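Local coordinates for protein putative alpha-ketoglutarate-dependent taurine dioxygenase (Burkholderia xenovorans, PDB 5HSX) that probably acts as an iron(II)- and 2-oxoglutarate-dependent dioxygenase of the TfdA/TauD family, with a substrate that is not established, at residues H34-T39 with A44-E49; R174-F179 with V307-S312; L218-S223 with E245-P250. All blocks are in the same frame, centred on the assembly; numbering follows the deposited sequence.

Interaction 1. Residues H34-T39 with A44-E49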
loop_
_atom_site.group_PDB
_atom_site.type_symbol
_atom_site.label_atom_id
_atom_site.label_comp_id
_atom_site.label_asym_id
_atom_site.label_seq_id
_atom_site.Cartn_x
_atom_site.Cartn_y
_atom_site.Cartn_z
ATOM N N HIS B 34 -15.758 -16.721 0.016
ATOM C CA HIS B 34 -15.775 -17.983 -0.701
ATOM C C HIS B 34 -17.083 -18.707 -0.410
ATOM O O HIS B 34 -17.801 -18.382 0.541
ATOM C CB HIS B 34 -14.569 -18.859 -0.325
ATOM C CG HIS B 34 -13.259 -18.328 -0.825
ATOM N ND1 HIS B 34 -12.649 -18.803 -1.967
ATOM C CD2 HIS B 34 -12.446 -17.358 -0.343
ATOM C CE1 HIS B 34 -11.516 -18.151 -2.163
ATOM N NE2 HIS B 34 -11.369 -17.269 -1.192
ATOM N N GLY B 35 -17.396 -19.685 -1.260
ATOM C CA GLY B 35 -18.606 -20.472 -1.124
ATOM C C GLY B 35 -19.795 -19.978 -1.918
ATOM O O GLY B 35 -20.914 -20.451 -1.684
ATOM N N VAL B 36 -19.594 -19.045 -2.845
ATOM C CA VAL B 36 -20.669 -18.481 -3.648
ATOM C C VAL B 36 -20.299 -18.643 -5.116
ATOM O O VAL B 36 -19.158 -18.376 -5.502
ATOM C CB VAL B 36 -20.915 -16.992 -3.316
ATOM C CG1 VAL B 36 -22.315 -16.579 -3.724
ATOM C CG2 VAL B 36 -20.684 -16.721 -1.839
ATOM N N ASP B 37 -21.258 -19.089 -5.930
ATOM C CA ASP B 37 -21.070 -19.231 -7.374
ATOM C C ASP B 37 -21.805 -18.073 -8.042
ATOM O O ASP B 37 -23.032 -18.091 -8.170
ATOM C CB ASP B 37 -21.572 -20.590 -7.855
ATOM C CG ASP B 37 -21.427 -20.782 -9.363
ATOM O OD1 ASP B 37 -21.873 -21.834 -9.866
ATOM O OD2 ASP B 37 -20.886 -19.893 -10.052
ATOM N N LEU B 38 -21.046 -17.064 -8.481
ATOM C CA LEU B 38 -21.652 -15.842 -8.991
ATOM C C LEU B 38 -22.268 -16.010 -10.375
ATOM O O LEU B 38 -22.909 -15.071 -10.860
ATOM C CB LEU B 38 -20.622 -14.707 -9.006
ATOM C CG LEU B 38 -20.508 -13.881 -7.717
ATOM C CD1 LEU B 38 -20.378 -14.769 -6.496
ATOM C CD2 LEU B 38 -19.361 -12.878 -7.770
ATOM N N THR B 39 -22.097 -17.165 -11.026
ATOM C CA THR B 39 -22.811 -17.401 -12.276
ATOM C C THR B 39 -24.275 -17.737 -12.040
ATOM O O THR B 39 -25.070 -17.681 -12.983
ATOM C CB THR B 39 -22.165 -18.531 -13.088
ATOM O OG1 THR B 39 -22.347 -19.786 -12.418
ATOM C CG2 THR B 39 -20.676 -18.272 -13.299
ATOM N N ALA B 44 -31.746 -15.521 -0.967
ATOM C CA ALA B 44 -31.863 -14.285 -0.199
ATOM C C ALA B 44 -30.876 -14.253 0.962
ATOM O O ALA B 44 -30.316 -13.196 1.281
ATOM C CB ALA B 44 -33.297 -14.121 0.309
ATOM N N ARG B 45 -30.647 -15.403 1.608
ATOM C CA ARG B 45 -29.716 -15.438 2.731
ATOM C C ARG B 45 -28.291 -15.158 2.275
ATOM O O ARG B 45 -27.543 -14.458 2.966
ATOM C CB ARG B 45 -29.789 -16.786 3.446
ATOM N N GLN B 46 -27.896 -15.699 1.118
ATOM C CA GLN B 46 -26.564 -15.416 0.589
ATOM C C GLN B 46 -26.398 -13.937 0.271
ATOM O O GLN B 46 -25.355 -13.344 0.567
ATOM C CB GLN B 46 -26.300 -16.239 -0.669
ATOM C CG GLN B 46 -26.094 -17.714 -0.454
ATOM C CD GLN B 46 -25.924 -18.442 -1.776
ATOM O OE1 GLN B 46 -26.892 -18.656 -2.512
ATOM N NE2 GLN B 46 -24.688 -18.810 -2.092
ATOM N N ILE B 47 -27.407 -13.335 -0.362
ATOM C CA ILE B 47 -27.354 -11.911 -0.676
ATOM C C ILE B 47 -27.215 -11.088 0.597
ATOM O O ILE B 47 -26.417 -10.146 0.660
ATOM C CB ILE B 47 -28.599 -11.498 -1.483
ATOM C CG1 ILE B 47 -28.608 -12.188 -2.850
ATOM C CG2 ILE B 47 -28.647 -9.986 -1.637
ATOM C CD1 ILE B 47 -29.958 -12.156 -3.552
ATOM N N ALA B 48 -27.993 -11.422 1.633
ATOM C CA ALA B 48 -27.912 -10.660 2.872
ATOM C C ALA B 48 -26.549 -10.833 3.534
ATOM O O ALA B 48 -26.014 -9.888 4.124
ATOM C CB ALA B 48 -29.032 -11.073 3.825
ATOM N N GLU B 49 -25.973 -12.036 3.451
ATOM C CA GLU B 49 -24.667 -12.262 4.069
ATOM C C GLU B 49 -23.574 -11.495 3.345
ATOM O O GLU B 49 -22.676 -10.936 3.988
ATOM C CB GLU B 49 -24.333 -13.753 4.090
ATOM C CG GLU B 49 -25.157 -14.537 5.093
ATOM C CD GLU B 49 -24.938 -16.035 4.991
ATOM O OE1 GLU B 49 -25.242 -16.748 5.970
ATOM O OE2 GLU B 49 -24.470 -16.499 3.933
HETATM O O HOH W 1 -23.647 -19.958 -4.727
#
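The carboxamide of Gln46 meets Val36 at its nitrogen: methyl CG1 of Val36 lies 3.6 Å from NE2 and well off the amide plane, while Gly35 O stands at 4.1 Å from NE2 without a hydrogen bond. In the loop, the carboxylate of Asp37 is the other flat group involved. The bond from Thr39 N to OD2 of Asp37, 3.1 Å long, closes an Asx turn, and Thr39 OG1 adds a second bond to the same oxygen, at 2.8 Å and from the same face of the carboxylate. These residues belong to the loop that leaves strand 31-34 and leads into helix 44-57, and Gln46 projects from the first turn of that helix back over the loop. A water bridges the two segments, accepting from Asp37 N at 2.8 Å and from Gln46 NE2 at 3.1 Å. The other end of the amide, OE1, takes the backbone N-H of Glu43; that bond and the water on NE2 together help to set how the amide is turned. Val36 holds CG1 anti to its backbone N (chi1 -158°), presenting that methyl to the amide, while its side chain also packs on Ile20 and Leu42.

Interaction 2. Residues R174-F179 with V307-S312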
loop_
_atom_site.group_PDB
_atom_site.type_symbol
_atom_site.label_atom_id
_atom_site.label_comp_id
_atom_site.label_asym_id
_atom_site.label_seq_id
_atom_site.Cartn_x
_atom_site.Cartn_y
_atom_site.Cartn_z
ATOM N N ARG B 174 -18.180 21.761 4.824
ATOM C CA ARG B 174 -18.652 21.353 3.509
ATOM C C ARG B 174 -17.532 21.534 2.493
ATOM O O ARG B 174 -16.650 22.384 2.669
ATOM C CB ARG B 174 -19.859 22.179 3.077
ATOM C CG ARG B 174 -20.903 22.326 4.166
ATOM C CD ARG B 174 -21.836 21.148 4.165
ATOM N NE ARG B 174 -22.761 21.211 3.036
ATOM C CZ ARG B 174 -23.687 20.291 2.779
ATOM N NH1 ARG B 174 -23.813 19.233 3.572
ATOM N NH2 ARG B 174 -24.482 20.430 1.725
ATOM N N GLY B 175 -17.577 20.738 1.427
ATOM C CA GLY B 175 -16.530 20.753 0.423
ATOM C C GLY B 175 -17.096 20.766 -0.984
ATOM O O GLY B 175 -18.134 20.166 -1.266
ATOM N N ILE B 176 -16.386 21.455 -1.876
ATOM C CA ILE B 176 -16.762 21.526 -3.283
ATOM C C ILE B 176 -16.004 20.446 -4.046
ATOM O O ILE B 176 -14.769 20.438 -4.052
ATOM C CB ILE B 176 -16.470 22.914 -3.871
ATOM C CG1 ILE B 176 -17.182 24.006 -3.063
ATOM C CG2 ILE B 176 -16.847 22.944 -5.366
ATOM C CD1 ILE B 176 -18.709 23.892 -3.049
ATOM N N HIS B 177 -16.740 19.557 -4.711
ATOM C CA HIS B 177 -16.166 18.535 -5.581
ATOM C C HIS B 177 -16.416 18.915 -7.036
ATOM O O HIS B 177 -17.528 19.322 -7.393
ATOM C CB HIS B 177 -16.778 17.156 -5.306
ATOM C CG HIS B 177 -16.589 16.662 -3.900
ATOM N ND1 HIS B 177 -16.052 15.424 -3.618
ATOM C CD2 HIS B 177 -16.878 17.227 -2.702
ATOM C CE1 HIS B 177 -16.007 15.251 -2.308
ATOM N NE2 HIS B 177 -16.509 16.329 -1.728
ATOM N N ARG B 178 -15.384 18.785 -7.873
ATOM C CA ARG B 178 -15.457 19.177 -9.277
ATOM C C ARG B 178 -14.889 18.078 -10.159
ATOM O O ARG B 178 -13.932 17.393 -9.789
ATOM C CB ARG B 178 -14.676 20.475 -9.565
ATOM C CG ARG B 178 -15.157 21.702 -8.809
ATOM C CD ARG B 178 -14.282 22.918 -9.131
ATOM N NE ARG B 178 -14.541 24.025 -8.214
ATOM C CZ ARG B 178 -15.485 24.943 -8.406
ATOM N NH1 ARG B 178 -16.251 24.889 -9.488
ATOM N NH2 ARG B 178 -15.662 25.918 -7.519
ATOM N N PHE B 179 -15.472 17.945 -11.345
ATOM C CA PHE B 179 -14.927 17.077 -12.376
ATOM C C PHE B 179 -15.200 17.710 -13.730
ATOM O O PHE B 179 -16.303 18.207 -13.980
ATOM C CB PHE B 179 -15.527 15.670 -12.319
ATOM C CG PHE B 179 -15.106 14.791 -13.458
ATOM C CD1 PHE B 179 -15.995 14.478 -14.472
ATOM C CD2 PHE B 179 -13.815 14.286 -13.519
ATOM C CE1 PHE B 179 -15.606 13.669 -15.534
ATOM C CE2 PHE B 179 -13.420 13.476 -14.571
ATOM C CZ PHE B 179 -14.317 13.168 -15.581
ATOM N N VAL B 307 -25.606 19.454 -2.235
ATOM C CA VAL B 307 -26.278 20.400 -3.116
ATOM C C VAL B 307 -25.555 20.416 -4.454
ATOM O O VAL B 307 -24.349 20.668 -4.506
ATOM C CB VAL B 307 -26.314 21.823 -2.523
ATOM C CG1 VAL B 307 -27.010 22.786 -3.488
ATOM C CG2 VAL B 307 -27.001 21.821 -1.176
ATOM N N ALA B 308 -26.295 20.170 -5.534
ATOM C CA ALA B 308 -25.736 20.339 -6.867
ATOM C C ALA B 308 -25.549 21.819 -7.175
ATOM O O ALA B 308 -26.452 22.629 -6.947
ATOM C CB ALA B 308 -26.647 19.698 -7.911
ATOM N N ILE B 309 -24.386 22.168 -7.711
ATOM C CA ILE B 309 -24.081 23.533 -8.124
ATOM C C ILE B 309 -24.065 23.666 -9.646
ATOM O O ILE B 309 -24.664 24.588 -10.206
ATOM C CB ILE B 309 -22.745 24.007 -7.510
ATOM C CG1 ILE B 309 -22.818 23.936 -5.984
ATOM C CG2 ILE B 309 -22.400 25.410 -7.993
ATOM C CD1 ILE B 309 -21.505 24.173 -5.326
ATOM N N GLU B 310 -23.389 22.747 -10.332
ATOM C CA GLU B 310 -23.346 22.718 -11.789
ATOM C C GLU B 310 -23.337 21.275 -12.265
ATOM O O GLU B 310 -22.894 20.374 -11.549
ATOM C CB GLU B 310 -22.107 23.421 -12.356
ATOM C CG GLU B 310 -22.126 24.926 -12.295
ATOM C CD GLU B 310 -21.017 25.530 -13.136
ATOM O OE1 GLU B 310 -20.767 25.013 -14.248
ATOM O OE2 GLU B 310 -20.387 26.507 -12.678
ATOM N N GLY B 311 -23.811 21.056 -13.488
ATOM C CA GLY B 311 -23.644 19.736 -14.060
ATOM C C GLY B 311 -24.711 19.286 -15.026
ATOM O O GLY B 311 -25.907 19.480 -14.795
ATOM N N SER B 312 -24.277 18.680 -16.108
ATOM C CA SER B 312 -25.122 18.074 -17.118
ATOM C C SER B 312 -25.319 16.592 -16.819
ATOM O O SER B 312 -24.446 15.949 -16.225
ATOM C CB SER B 312 -24.501 18.237 -18.503
#
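Ile176 and Ile309 both set CG1 anti to the carbonyl carbon (chi1 -56° and -59°) but differ one bond further out: Ile176 folds over at chi2 (-61°), whereas Ile309 runs on extended. The two side chains cross at about a right angle and meet at their terminal methyls, CD1 of Ile176 lying 3.6 Å from CD1 of Ile309. A second, looser touch lies toward the start of both segments. There the bent chain of Arg174 brings its guanidinium beside Val307, whose CG2 sits at the edge of the group, 4.1 Å from NH2. Strands 174-179 and 307-310 are not partners; each pairs antiparallel with strand 200-209, so the contact reaches across that shared middle strand, with 9.0 Å between the CA atoms of Ile176 and Ile309. Ile309 and Glu310 together face Val201 in a classic beta bulge. Within the first strand, CG2 of Ile176 lies over one face of the Arg178 guanidinium, 3.5 Å above its plane and toward the rim. The polar bonds of Arg174 go elsewhere: a salt bridge from NE to Glu203 and hydrogen bonds from NH1 and NH2 to the carbonyls of Thr304 and Gln305. The guanidinium charge is probably balanced by Glu203; no hydrogen bond or salt bridge joins the two segments, which meet by van der Waals contact with at most long-range attraction between Arg178 and Glu310.

Interaction 3. Residues L218-S223 with E245-P250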
loop_
_atom_site.group_PDB
_atom_site.type_symbol
_atom_site.label_atom_id
_atom_site.label_comp_id
_atom_site.label_asym_id
_atom_site.label_seq_id
_atom_site.Cartn_x
_atom_site.Cartn_y
_atom_site.Cartn_z
ATOM N N LEU B 218 -14.979 9.980 6.598
ATOM C CA LEU B 218 -14.226 11.176 6.230
ATOM C C LEU B 218 -14.255 11.270 4.706
ATOM O O LEU B 218 -13.466 10.626 4.007
ATOM C CB LEU B 218 -12.806 11.103 6.798
ATOM C CG LEU B 218 -11.873 12.307 6.670
ATOM C CD1 LEU B 218 -12.542 13.560 7.219
ATOM C CD2 LEU B 218 -10.550 12.026 7.408
ATOM N N TYR B 219 -15.197 12.062 4.186
ATOM C CA TYR B 219 -15.638 11.969 2.791
ATOM C C TYR B 219 -14.825 12.929 1.922
ATOM O O TYR B 219 -15.342 13.873 1.334
ATOM C CB TYR B 219 -17.133 12.283 2.720
ATOM C CG TYR B 219 -17.875 11.777 1.500
ATOM C CD1 TYR B 219 -17.982 10.417 1.246
ATOM C CD2 TYR B 219 -18.510 12.662 0.633
ATOM C CE1 TYR B 219 -18.687 9.942 0.139
ATOM C CE2 TYR B 219 -19.216 12.199 -0.476
ATOM C CZ TYR B 219 -19.302 10.838 -0.715
ATOM O OH TYR B 219 -20.019 10.367 -1.802
ATOM N N VAL B 220 -13.520 12.652 1.819
ATOM C CA VAL B 220 -12.578 13.653 1.325
ATOM C C VAL B 220 -12.022 13.316 -0.058
ATOM O O VAL B 220 -11.066 13.967 -0.493
ATOM C CB VAL B 220 -11.429 13.897 2.320
ATOM C CG1 VAL B 220 -11.949 14.573 3.593
ATOM C CG2 VAL B 220 -10.694 12.591 2.665
ATOM N N SER B 221 -12.607 12.335 -0.768
ATOM C CA SER B 221 -12.388 12.019 -2.189
ATOM C C SER B 221 -11.273 12.840 -2.851
ATOM O O SER B 221 -11.567 13.824 -3.551
ATOM C CB SER B 221 -13.707 12.229 -2.946
ATOM O OG SER B 221 -13.645 11.662 -4.241
ATOM N N PRO B 222 -9.993 12.472 -2.678
ATOM C CA PRO B 222 -8.915 13.438 -2.973
ATOM C C PRO B 222 -8.830 13.888 -4.428
ATOM O O PRO B 222 -8.427 15.033 -4.673
ATOM C CB PRO B 222 -7.639 12.686 -2.528
ATOM C CG PRO B 222 -8.148 11.822 -1.377
ATOM C CD PRO B 222 -9.499 11.334 -1.876
ATOM N N SER B 223 -9.195 13.052 -5.401
ATOM C CA SER B 223 -9.100 13.511 -6.789
ATOM C C SER B 223 -10.122 14.587 -7.135
ATOM O O SER B 223 -9.894 15.360 -8.073
ATOM C CB SER B 223 -9.279 12.348 -7.764
ATOM O OG SER B 223 -8.214 11.440 -7.660
ATOM N N GLU B 245 -3.441 13.383 3.684
ATOM C CA GLU B 245 -2.332 12.605 4.226
ATOM C C GLU B 245 -2.845 11.573 5.228
ATOM O O GLU B 245 -2.417 10.409 5.230
ATOM C CB GLU B 245 -1.337 13.574 4.861
ATOM C CG GLU B 245 -0.369 13.022 5.860
ATOM C CD GLU B 245 0.547 14.119 6.385
ATOM O OE1 GLU B 245 1.675 14.176 5.886
ATOM O OE2 GLU B 245 0.124 14.955 7.241
ATOM N N HIS B 246 -3.797 11.981 6.060
ATOM C CA HIS B 246 -4.339 11.094 7.082
ATOM C C HIS B 246 -5.012 9.869 6.457
ATOM O O HIS B 246 -4.764 8.732 6.876
ATOM C CB HIS B 246 -5.313 11.900 7.948
ATOM C CG HIS B 246 -5.979 11.113 9.038
ATOM N ND1 HIS B 246 -5.332 10.747 10.198
ATOM C CD2 HIS B 246 -7.247 10.644 9.147
ATOM C CE1 HIS B 246 -6.173 10.085 10.979
ATOM N NE2 HIS B 246 -7.339 10.007 10.364
ATOM N N VAL B 247 -5.870 10.074 5.450
ATOM C CA VAL B 247 -6.668 8.960 4.934
ATOM C C VAL B 247 -5.843 7.967 4.144
ATOM O O VAL B 247 -6.328 6.867 3.866
ATOM C CB VAL B 247 -7.847 9.380 4.022
ATOM C CG1 VAL B 247 -8.831 10.250 4.772
ATOM C CG2 VAL B 247 -7.356 10.029 2.712
ATOM N N THR B 248 -4.620 8.324 3.761
ATOM C CA THR B 248 -3.768 7.403 3.039
ATOM C C THR B 248 -2.768 6.701 3.946
ATOM O O THR B 248 -1.866 6.025 3.437
ATOM C CB THR B 248 -3.044 8.124 1.879
ATOM O OG1 THR B 248 -2.399 9.315 2.344
ATOM C CG2 THR B 248 -4.049 8.507 0.799
ATOM N N ARG B 249 -2.913 6.809 5.268
ATOM C CA ARG B 249 -2.007 6.078 6.150
ATOM C C ARG B 249 -2.209 4.573 5.973
ATOM O O ARG B 249 -3.346 4.113 5.813
ATOM C CB ARG B 249 -2.205 6.490 7.615
ATOM C CG ARG B 249 -1.624 7.893 7.865
ATOM C CD ARG B 249 -0.920 8.019 9.197
ATOM N NE ARG B 249 -1.828 7.809 10.320
ATOM C CZ ARG B 249 -2.574 8.758 10.884
ATOM N NH1 ARG B 249 -3.355 8.435 11.912
ATOM N NH2 ARG B 249 -2.549 10.024 10.428
ATOM N N PRO B 250 -1.119 3.788 5.952
ATOM C CA PRO B 250 -1.227 2.346 5.648
ATOM C C PRO B 250 -2.173 1.585 6.550
ATOM O O PRO B 250 -2.757 0.584 6.113
ATOM C CB PRO B 250 0.221 1.846 5.818
ATOM C CG PRO B 250 1.070 3.045 5.614
ATOM C CD PRO B 250 0.278 4.228 6.112
#
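Residues 218-223 pass alongside 245-250 with the CA atoms of Leu218 and Val247 8.0 Å apart, the loop bending at Tyr219 in an inverse gamma turn whose Val220 N to Leu218 O bond, at 3.0 Å, is weak. That bend sends Leu218 and Val220 to the same neighbour while the side chain of Tyr219 leaves in the other direction. Val247 is the meeting point: its CG1 lies 3.6 Å from CD2 of Leu218 and 3.7 Å from CG2 of Val220. The leucine passes the valine at a slant, but Val220 and Val247 point their methyls straight at each other, tip to tip. Leu218 carries CG anti to its backbone N (chi1 -174°), stretching the chain out toward the helix; the same CD2 then reaches the edge of the His246 ring, near its plane and 4.0 Å from ring atom CD2. NE2, next to that CD2 in the imidazole, bonds to Ala158 O, and the ring also meets that of Phe252, while Val220 O accepts from the indole N-H of Trp244 on helix 233-247. The loop is fastened on its other side by Ser221, whose OG bonds to Thr124 N and Thr127 OG1. That stretch runs through the metal site, where His123, Asp125, His273 and Asn323 bind a sodium ion about 14 Å from the Val247 side chain; His123, Asp125 and His273 are consistent with the HxD...H facial triad that holds iron in the cupin-type TfdA/TauD dioxygenases, so sodium probably occupies the iron site.

Interaction 3 is core, interaction 2 lies at the surface, and interaction 1 is partly buried at the far side of the chain's centre from both. Chemistry follows place: the buried residues of interaction 3 meet through branched aliphatics and a ring edge, the surface contact of interaction 2 has one isoleucine pair and an arginine edge against a valine methyl, and interaction 1 joins a valine methyl and a bridging water to one side-chain amide. Interactions 2 and 3 touch, His177 CE1 lying 3.9 Å from Ser221 CB, and strand 200-209 pairs with 174-179, 307-310 and 216-218. Interaction 1, early in the chain, lies about 28 Å from interaction 2 and 21 Å from interaction 3 between nearest atoms.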